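Sortase (Actinomyces oris, PDB 2XWG) probably acts as a class C sortase, a calcium-binding, membrane-attached cysteine transpeptidase of fimbrial assembly, of which this chain carries the sortase domain. Local coordinates at residues L125-T135 with S146-L154; G204-T212 with R222-V230. All coordinates share one frame; numbering follows the deposited sequence.

Contact 1 of 2, residues L125-T135 with S146-L154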
# COMPACT_ATOMS: atom_id res chain seq x y z
N LEU A 125 6.03 -10.02 -2.31
CA LEU A 125 6.48 -9.48 -1.01
C LEU A 125 7.92 -9.86 -0.67
O LEU A 125 8.51 -9.28 0.23
CB LEU A 125 5.53 -9.88 0.13
CG LEU A 125 4.07 -9.46 0.02
CD1 LEU A 125 3.38 -9.54 1.37
CD2 LEU A 125 4.02 -8.08 -0.47
N THR A 126 8.48 -10.84 -1.37
CA THR A 126 9.91 -11.13 -1.29
C THR A 126 10.72 -10.08 -2.06
O THR A 126 11.89 -9.84 -1.77
CB THR A 126 10.21 -12.54 -1.82
OG1 THR A 126 9.96 -13.49 -0.77
CG2 THR A 126 11.63 -12.67 -2.26
N GLU A 127 10.07 -9.44 -3.04
CA GLU A 127 10.72 -8.49 -3.93
C GLU A 127 10.60 -7.02 -3.50
O GLU A 127 11.43 -6.19 -3.88
CB GLU A 127 10.21 -8.66 -5.38
CG GLU A 127 10.78 -9.88 -6.11
CD GLU A 127 12.30 -10.01 -5.92
OE1 GLU A 127 13.05 -9.13 -6.42
OE2 GLU A 127 12.74 -10.99 -5.24
N GLY A 128 9.57 -6.68 -2.73
CA GLY A 128 9.42 -5.34 -2.19
C GLY A 128 8.11 -5.12 -1.46
O GLY A 128 7.56 -6.03 -0.87
N VAL A 129 7.60 -3.90 -1.50
CA VAL A 129 6.30 -3.64 -0.92
C VAL A 129 5.21 -4.03 -1.92
O VAL A 129 5.28 -3.67 -3.10
CB VAL A 129 6.17 -2.14 -0.55
CG1 VAL A 129 4.77 -1.84 -0.12
CG2 VAL A 129 7.17 -1.78 0.55
N GLY A 130 4.22 -4.80 -1.47
CA GLY A 130 3.15 -5.22 -2.35
C GLY A 130 1.92 -4.36 -2.13
O GLY A 130 1.58 -4.01 -1.01
N HIS A 131 1.25 -4.00 -3.21
CA HIS A 131 0.05 -3.20 -3.11
C HIS A 131 -1.20 -4.06 -3.09
O HIS A 131 -1.35 -4.98 -3.91
CB HIS A 131 -0.05 -2.26 -4.28
CG HIS A 131 -1.38 -1.58 -4.36
ND1 HIS A 131 -2.37 -1.99 -5.23
CD2 HIS A 131 -1.88 -0.54 -3.66
CE1 HIS A 131 -3.43 -1.21 -5.07
NE2 HIS A 131 -3.16 -0.33 -4.13
N LEU A 132 -2.11 -3.76 -2.17
CA LEU A 132 -3.24 -4.65 -1.90
C LEU A 132 -4.37 -4.51 -2.92
O LEU A 132 -5.16 -3.57 -2.85
CB LEU A 132 -3.76 -4.43 -0.49
CG LEU A 132 -4.73 -5.51 -0.02
CD1 LEU A 132 -4.12 -6.87 -0.25
CD2 LEU A 132 -5.03 -5.33 1.44
N PHE A 133 -4.44 -5.47 -3.84
CA PHE A 133 -5.50 -5.52 -4.84
C PHE A 133 -6.84 -5.42 -4.14
O PHE A 133 -7.14 -6.18 -3.23
CB PHE A 133 -5.40 -6.79 -5.67
CG PHE A 133 -6.55 -6.98 -6.64
CD1 PHE A 133 -6.71 -6.13 -7.73
CD2 PHE A 133 -7.44 -8.03 -6.48
CE1 PHE A 133 -7.75 -6.31 -8.64
CE2 PHE A 133 -8.49 -8.22 -7.37
CZ PHE A 133 -8.64 -7.35 -8.47
N GLY A 134 -7.64 -4.46 -4.56
CA GLY A 134 -8.89 -4.19 -3.90
C GLY A 134 -8.87 -2.80 -3.31
O GLY A 134 -9.93 -2.23 -3.07
N THR A 135 -7.68 -2.26 -3.07
CA THR A 135 -7.57 -0.91 -2.50
C THR A 135 -7.15 0.09 -3.58
O THR A 135 -6.80 -0.31 -4.69
CB THR A 135 -6.59 -0.86 -1.31
OG1 THR A 135 -5.26 -1.09 -1.76
CG2 THR A 135 -6.95 -1.94 -0.31
N SER A 146 -5.19 3.77 -0.06
CA SER A 146 -4.27 2.82 -0.66
C SER A 146 -3.57 2.04 0.44
O SER A 146 -3.07 2.63 1.41
CB SER A 146 -3.24 3.59 -1.50
OG SER A 146 -2.59 2.75 -2.40
N VAL A 147 -3.53 0.72 0.31
CA VAL A 147 -2.97 -0.13 1.35
C VAL A 147 -1.70 -0.80 0.86
O VAL A 147 -1.74 -1.56 -0.11
CB VAL A 147 -3.96 -1.21 1.74
CG1 VAL A 147 -3.29 -2.22 2.65
CG2 VAL A 147 -5.15 -0.58 2.44
N LEU A 148 -0.57 -0.51 1.52
CA LEU A 148 0.74 -1.01 1.09
C LEU A 148 1.25 -2.02 2.11
O LEU A 148 1.30 -1.72 3.31
CB LEU A 148 1.75 0.13 0.94
CG LEU A 148 1.30 1.27 0.05
CD1 LEU A 148 2.42 2.20 -0.12
CD2 LEU A 148 0.88 0.73 -1.30
N THR A 149 1.65 -3.19 1.61
CA THR A 149 1.94 -4.38 2.40
C THR A 149 3.42 -4.74 2.41
O THR A 149 4.06 -4.70 1.36
CB THR A 149 1.22 -5.58 1.78
OG1 THR A 149 -0.12 -5.19 1.45
CG2 THR A 149 1.17 -6.70 2.75
N GLY A 150 3.96 -5.13 3.57
CA GLY A 150 5.36 -5.47 3.69
C GLY A 150 5.64 -6.42 4.84
O GLY A 150 5.09 -6.27 5.92
N HIS A 151 6.51 -7.40 4.62
CA HIS A 151 6.87 -8.40 5.62
C HIS A 151 7.48 -7.77 6.84
O HIS A 151 8.02 -6.67 6.79
CB HIS A 151 7.91 -9.37 5.05
CG HIS A 151 7.34 -10.47 4.21
ND1 HIS A 151 6.18 -11.14 4.53
CD2 HIS A 151 7.79 -11.03 3.06
CE1 HIS A 151 5.93 -12.06 3.62
NE2 HIS A 151 6.89 -12.02 2.71
N THR A 152 7.34 -8.47 7.96
CA THR A 152 8.22 -8.34 9.11
C THR A 152 8.79 -9.74 9.31
O THR A 152 8.03 -10.72 9.23
CB THR A 152 7.45 -7.96 10.38
OG1 THR A 152 7.12 -6.57 10.35
CG2 THR A 152 8.31 -8.20 11.57
N GLY A 153 10.10 -9.84 9.52
CA GLY A 153 10.73 -11.11 9.82
C GLY A 153 11.28 -11.96 8.66
O GLY A 153 11.76 -13.10 8.87
N LEU A 154 11.23 -11.44 7.45
CA LEU A 154 11.67 -12.23 6.30
C LEU A 154 13.12 -12.64 6.53
O LEU A 154 13.55 -13.71 6.08
CB LEU A 154 11.50 -11.43 5.01
CG LEU A 154 11.77 -12.12 3.68
CD1 LEU A 154 10.79 -13.22 3.49
CD2 LEU A 154 11.66 -11.09 2.53
O HOH W 1 7.85 -7.36 1.78
O HOH W 2 7.26 -13.44 0.61
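Ser146 OG lies 3.6 Å from His131 NE2, at the edge of the imidazole and near its plane. The two do not bond to each other. Both turn to the carbonyl of Ser136, and Tyr92 OH is hydrogen-bonded to His131 ND1. Both backbone polar atoms of Val147 are bonded across the contact. Its N donates to Thr135 OG1 at 3.2 Å, and its O accepts from Leu132 N at 3.0 Å. Thr135 OG1 sits between its own backbone N and carbonyl carbon (chi1 68°). There it also donates to a lone pair of Leu132 O, inside the type II turn 132-135. Val147 CG1 lies alongside Leu132 CD2, while CG2 meets the methyl of Thr135. Leu148 pairs with His131, and Leu148 CD2 touches the ring edge at His131 CD2, 3.8 Å away. Thr149 and Gly130 exchange two backbone bonds, and Thr149 OG1 adds a weak one to Gly130 O. The methyl of Thr149 meets Leu125 CD1 obliquely. Beyond Gly150 no direct backbone bonds join the two segments, and two waters bridge them instead. One water takes the N-H of His151 and donates to Leu125 O and Gly128 O. The His151 ring lies with one face against Leu125 CB, a CH-pi contact of 4.0 Å from CB to the ring centroid. A second water in the ring plane joins His151 NE2, at 2.6 Å, to Thr126 OG1. Leu154 CD2 closes loosely on Thr126. This is an antiparallel strand pair of the sortase beta-barrel, running out into the loop that carries the predicted active-site histidine.

Contact 2 of 2, residues G204-T212 with R222-V230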
# COMPACT_ATOMS: atom_id res chain seq x y z
N GLY A 204 -13.90 11.36 0.94
CA GLY A 204 -13.36 12.71 1.02
C GLY A 204 -12.07 12.77 1.82
O GLY A 204 -11.66 13.84 2.28
N ARG A 205 -11.44 11.61 2.01
CA ARG A 205 -10.12 11.54 2.63
C ARG A 205 -9.12 10.84 1.71
O ARG A 205 -9.47 9.93 0.95
CB ARG A 205 -10.19 10.84 3.99
CG ARG A 205 -10.72 11.71 5.13
CD ARG A 205 -10.80 10.91 6.45
NE ARG A 205 -9.60 11.00 7.29
CZ ARG A 205 -9.30 10.15 8.28
NH1 ARG A 205 -10.10 9.12 8.54
NH2 ARG A 205 -8.20 10.30 9.00
N ASP A 206 -7.87 11.29 1.81
CA ASP A 206 -6.74 10.75 1.05
C ASP A 206 -5.84 10.01 2.05
O ASP A 206 -5.05 10.64 2.77
CB ASP A 206 -5.99 11.92 0.38
CG ASP A 206 -4.85 11.46 -0.56
OD1 ASP A 206 -4.34 10.33 -0.38
OD2 ASP A 206 -4.46 12.26 -1.45
N LEU A 207 -5.98 8.69 2.14
CA LEU A 207 -5.22 7.95 3.14
C LEU A 207 -4.34 6.86 2.54
O LEU A 207 -4.70 6.24 1.56
CB LEU A 207 -6.18 7.25 4.10
CG LEU A 207 -7.34 7.98 4.74
CD1 LEU A 207 -8.19 6.97 5.47
CD2 LEU A 207 -6.79 9.01 5.68
N VAL A 208 -3.19 6.60 3.17
CA VAL A 208 -2.43 5.39 2.86
C VAL A 208 -2.12 4.61 4.13
O VAL A 208 -1.63 5.18 5.10
CB VAL A 208 -1.08 5.70 2.21
CG1 VAL A 208 -0.23 4.46 2.22
CG2 VAL A 208 -1.30 6.19 0.80
N THR A 209 -2.38 3.31 4.13
CA THR A 209 -2.01 2.46 5.26
C THR A 209 -0.87 1.50 4.92
O THR A 209 -0.94 0.74 3.94
CB THR A 209 -3.21 1.63 5.74
OG1 THR A 209 -4.27 2.51 6.10
CG2 THR A 209 -2.82 0.80 6.96
N LEU A 210 0.18 1.54 5.74
CA LEU A 210 1.25 0.57 5.71
C LEU A 210 0.90 -0.60 6.63
O LEU A 210 0.75 -0.42 7.84
CB LEU A 210 2.54 1.23 6.18
CG LEU A 210 2.80 2.61 5.55
CD1 LEU A 210 4.05 3.23 6.11
CD2 LEU A 210 2.91 2.51 4.03
N ILE A 211 0.79 -1.81 6.10
CA ILE A 211 0.47 -2.92 6.98
C ILE A 211 1.56 -3.97 7.01
O ILE A 211 2.09 -4.34 5.98
CB ILE A 211 -0.84 -3.57 6.57
CG1 ILE A 211 -1.18 -4.73 7.51
CG2 ILE A 211 -0.76 -4.07 5.15
CD1 ILE A 211 -2.58 -5.30 7.28
N THR A 212 1.90 -4.45 8.21
CA THR A 212 2.85 -5.55 8.34
C THR A 212 2.34 -6.57 9.37
O THR A 212 1.29 -6.38 9.99
CB THR A 212 4.21 -5.04 8.78
OG1 THR A 212 5.15 -6.11 8.76
CG2 THR A 212 4.13 -4.50 10.15
N ARG A 222 -1.67 -7.90 13.05
CA ARG A 222 -1.24 -7.00 11.99
C ARG A 222 -1.04 -5.61 12.54
O ARG A 222 -1.88 -5.11 13.26
CB ARG A 222 -2.31 -6.88 10.91
CG ARG A 222 -2.68 -8.18 10.28
CD ARG A 222 -1.47 -8.92 9.81
NE ARG A 222 -1.90 -10.17 9.19
CZ ARG A 222 -1.54 -11.37 9.60
NH1 ARG A 222 -0.74 -11.50 10.66
NH2 ARG A 222 -1.96 -12.45 8.95
N LEU A 223 0.06 -4.96 12.18
CA LEU A 223 0.26 -3.58 12.59
C LEU A 223 -0.13 -2.64 11.43
O LEU A 223 0.36 -2.80 10.32
CB LEU A 223 1.70 -3.37 13.03
CG LEU A 223 2.15 -1.92 13.06
CD1 LEU A 223 1.54 -1.27 14.28
CD2 LEU A 223 3.67 -1.84 13.12
N LEU A 224 -1.03 -1.70 11.69
CA LEU A 224 -1.55 -0.80 10.66
C LEU A 224 -1.16 0.60 10.99
O LEU A 224 -1.64 1.14 11.97
CB LEU A 224 -3.08 -0.83 10.57
CG LEU A 224 -3.92 -2.11 10.44
CD1 LEU A 224 -5.14 -1.85 9.59
CD2 LEU A 224 -3.18 -3.27 9.85
N VAL A 225 -0.30 1.18 10.18
CA VAL A 225 0.08 2.57 10.31
C VAL A 225 -0.61 3.33 9.19
O VAL A 225 -0.40 3.04 8.01
CB VAL A 225 1.60 2.74 10.20
CG1 VAL A 225 1.98 4.21 9.94
CG2 VAL A 225 2.29 2.19 11.44
N THR A 226 -1.46 4.29 9.54
CA THR A 226 -2.22 5.02 8.55
C THR A 226 -1.67 6.43 8.47
O THR A 226 -1.43 7.06 9.50
CB THR A 226 -3.72 5.08 8.90
OG1 THR A 226 -4.26 3.75 9.03
CG2 THR A 226 -4.50 5.84 7.82
N GLY A 227 -1.44 6.92 7.26
CA GLY A 227 -1.03 8.30 7.07
C GLY A 227 -2.09 9.04 6.28
O GLY A 227 -2.83 8.43 5.51
N GLU A 228 -2.17 10.36 6.48
CA GLU A 228 -3.12 11.17 5.73
C GLU A 228 -2.38 12.19 4.87
O GLU A 228 -1.39 12.78 5.31
CB GLU A 228 -4.12 11.86 6.65
CG GLU A 228 -5.29 12.49 5.89
CD GLU A 228 -6.56 12.58 6.74
OE1 GLU A 228 -6.49 12.30 7.96
OE2 GLU A 228 -7.63 12.91 6.19
N ARG A 229 -2.87 12.38 3.65
CA ARG A 229 -2.23 13.29 2.72
C ARG A 229 -2.02 14.65 3.37
O ARG A 229 -2.91 15.19 4.00
CB ARG A 229 -3.10 13.43 1.46
CG ARG A 229 -2.52 14.32 0.36
CD ARG A 229 -1.30 13.68 -0.29
NE ARG A 229 -0.79 14.46 -1.42
CZ ARG A 229 -1.27 14.32 -2.66
NH1 ARG A 229 -2.26 13.47 -2.88
NH2 ARG A 229 -0.78 15.04 -3.66
N VAL A 230 -0.81 15.19 3.23
CA VAL A 230 -0.47 16.53 3.69
C VAL A 230 0.13 17.32 2.53
O VAL A 230 1.05 16.84 1.85
CB VAL A 230 0.57 16.49 4.81
CG1 VAL A 230 1.32 17.82 4.85
CG2 VAL A 230 -0.08 16.19 6.16
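This contact is an antiparallel beta hairpin inside the sortase beta-barrel, made by neighbouring strands 206-214 and 221-229. The strands run at 160° to each other. Val208 with Gly227, Leu210 with Val225 and Thr212 with Leu223 are hydrogen-bonded pairs, each with two backbone bonds. Arg229 N extends the series to Asp206 O. Leu210 and Val225 share one face, where Leu210 also reaches strand 103-107. On the other face Ile211 and Leu224 lie side by side, CD1 to CD2 at 3.3 Å. Farther along, Thr209 OG1 and Thr226 OG1 hydrogen-bond at 3.2 Å, and His145 NE2 is a second partner of Thr209. Near the predicted nucleophile Cys213, Arg222 turns its guanidinium to Asp76, while Thr212 OG1 bonds Thr152 OG1 and Gly150 O. Two salt bridges close the far end. Asp206 OD2 takes Arg229 NH1 on its syn side at 2.9 Å and also accepts from Gly141 N. Arg205, which is poorly ordered, bends at chi3 (92°) to bring its guanidinium side-on to Glu228. Both nitrogens come from above the Glu228 carboxylate plane: Arg205 NE donates to Glu228 OE2 at 3.0 Å and Arg205 NH2 to Glu228 OE1 at 2.8 Å.

The two contacts lie in one sheet, with centres about 13 Å apart. Contact 1 closes before contact 2 opens along the chain. They meet where strand 144-149 runs parallel to strand 206-214, giving the local order 129-131, 144-149, 206-214, 221-229. Leu148 N bonds Thr209 O at 2.7 Å across this seam. At the end nearer the predicted active site, His151 C packs against Thr212 OG1. The two middle strands thus lead to the predicted catalytic residues side by side: His151 follows the first, and Cys213 lies near the end of the second. Their side chains are about 6 Å apart.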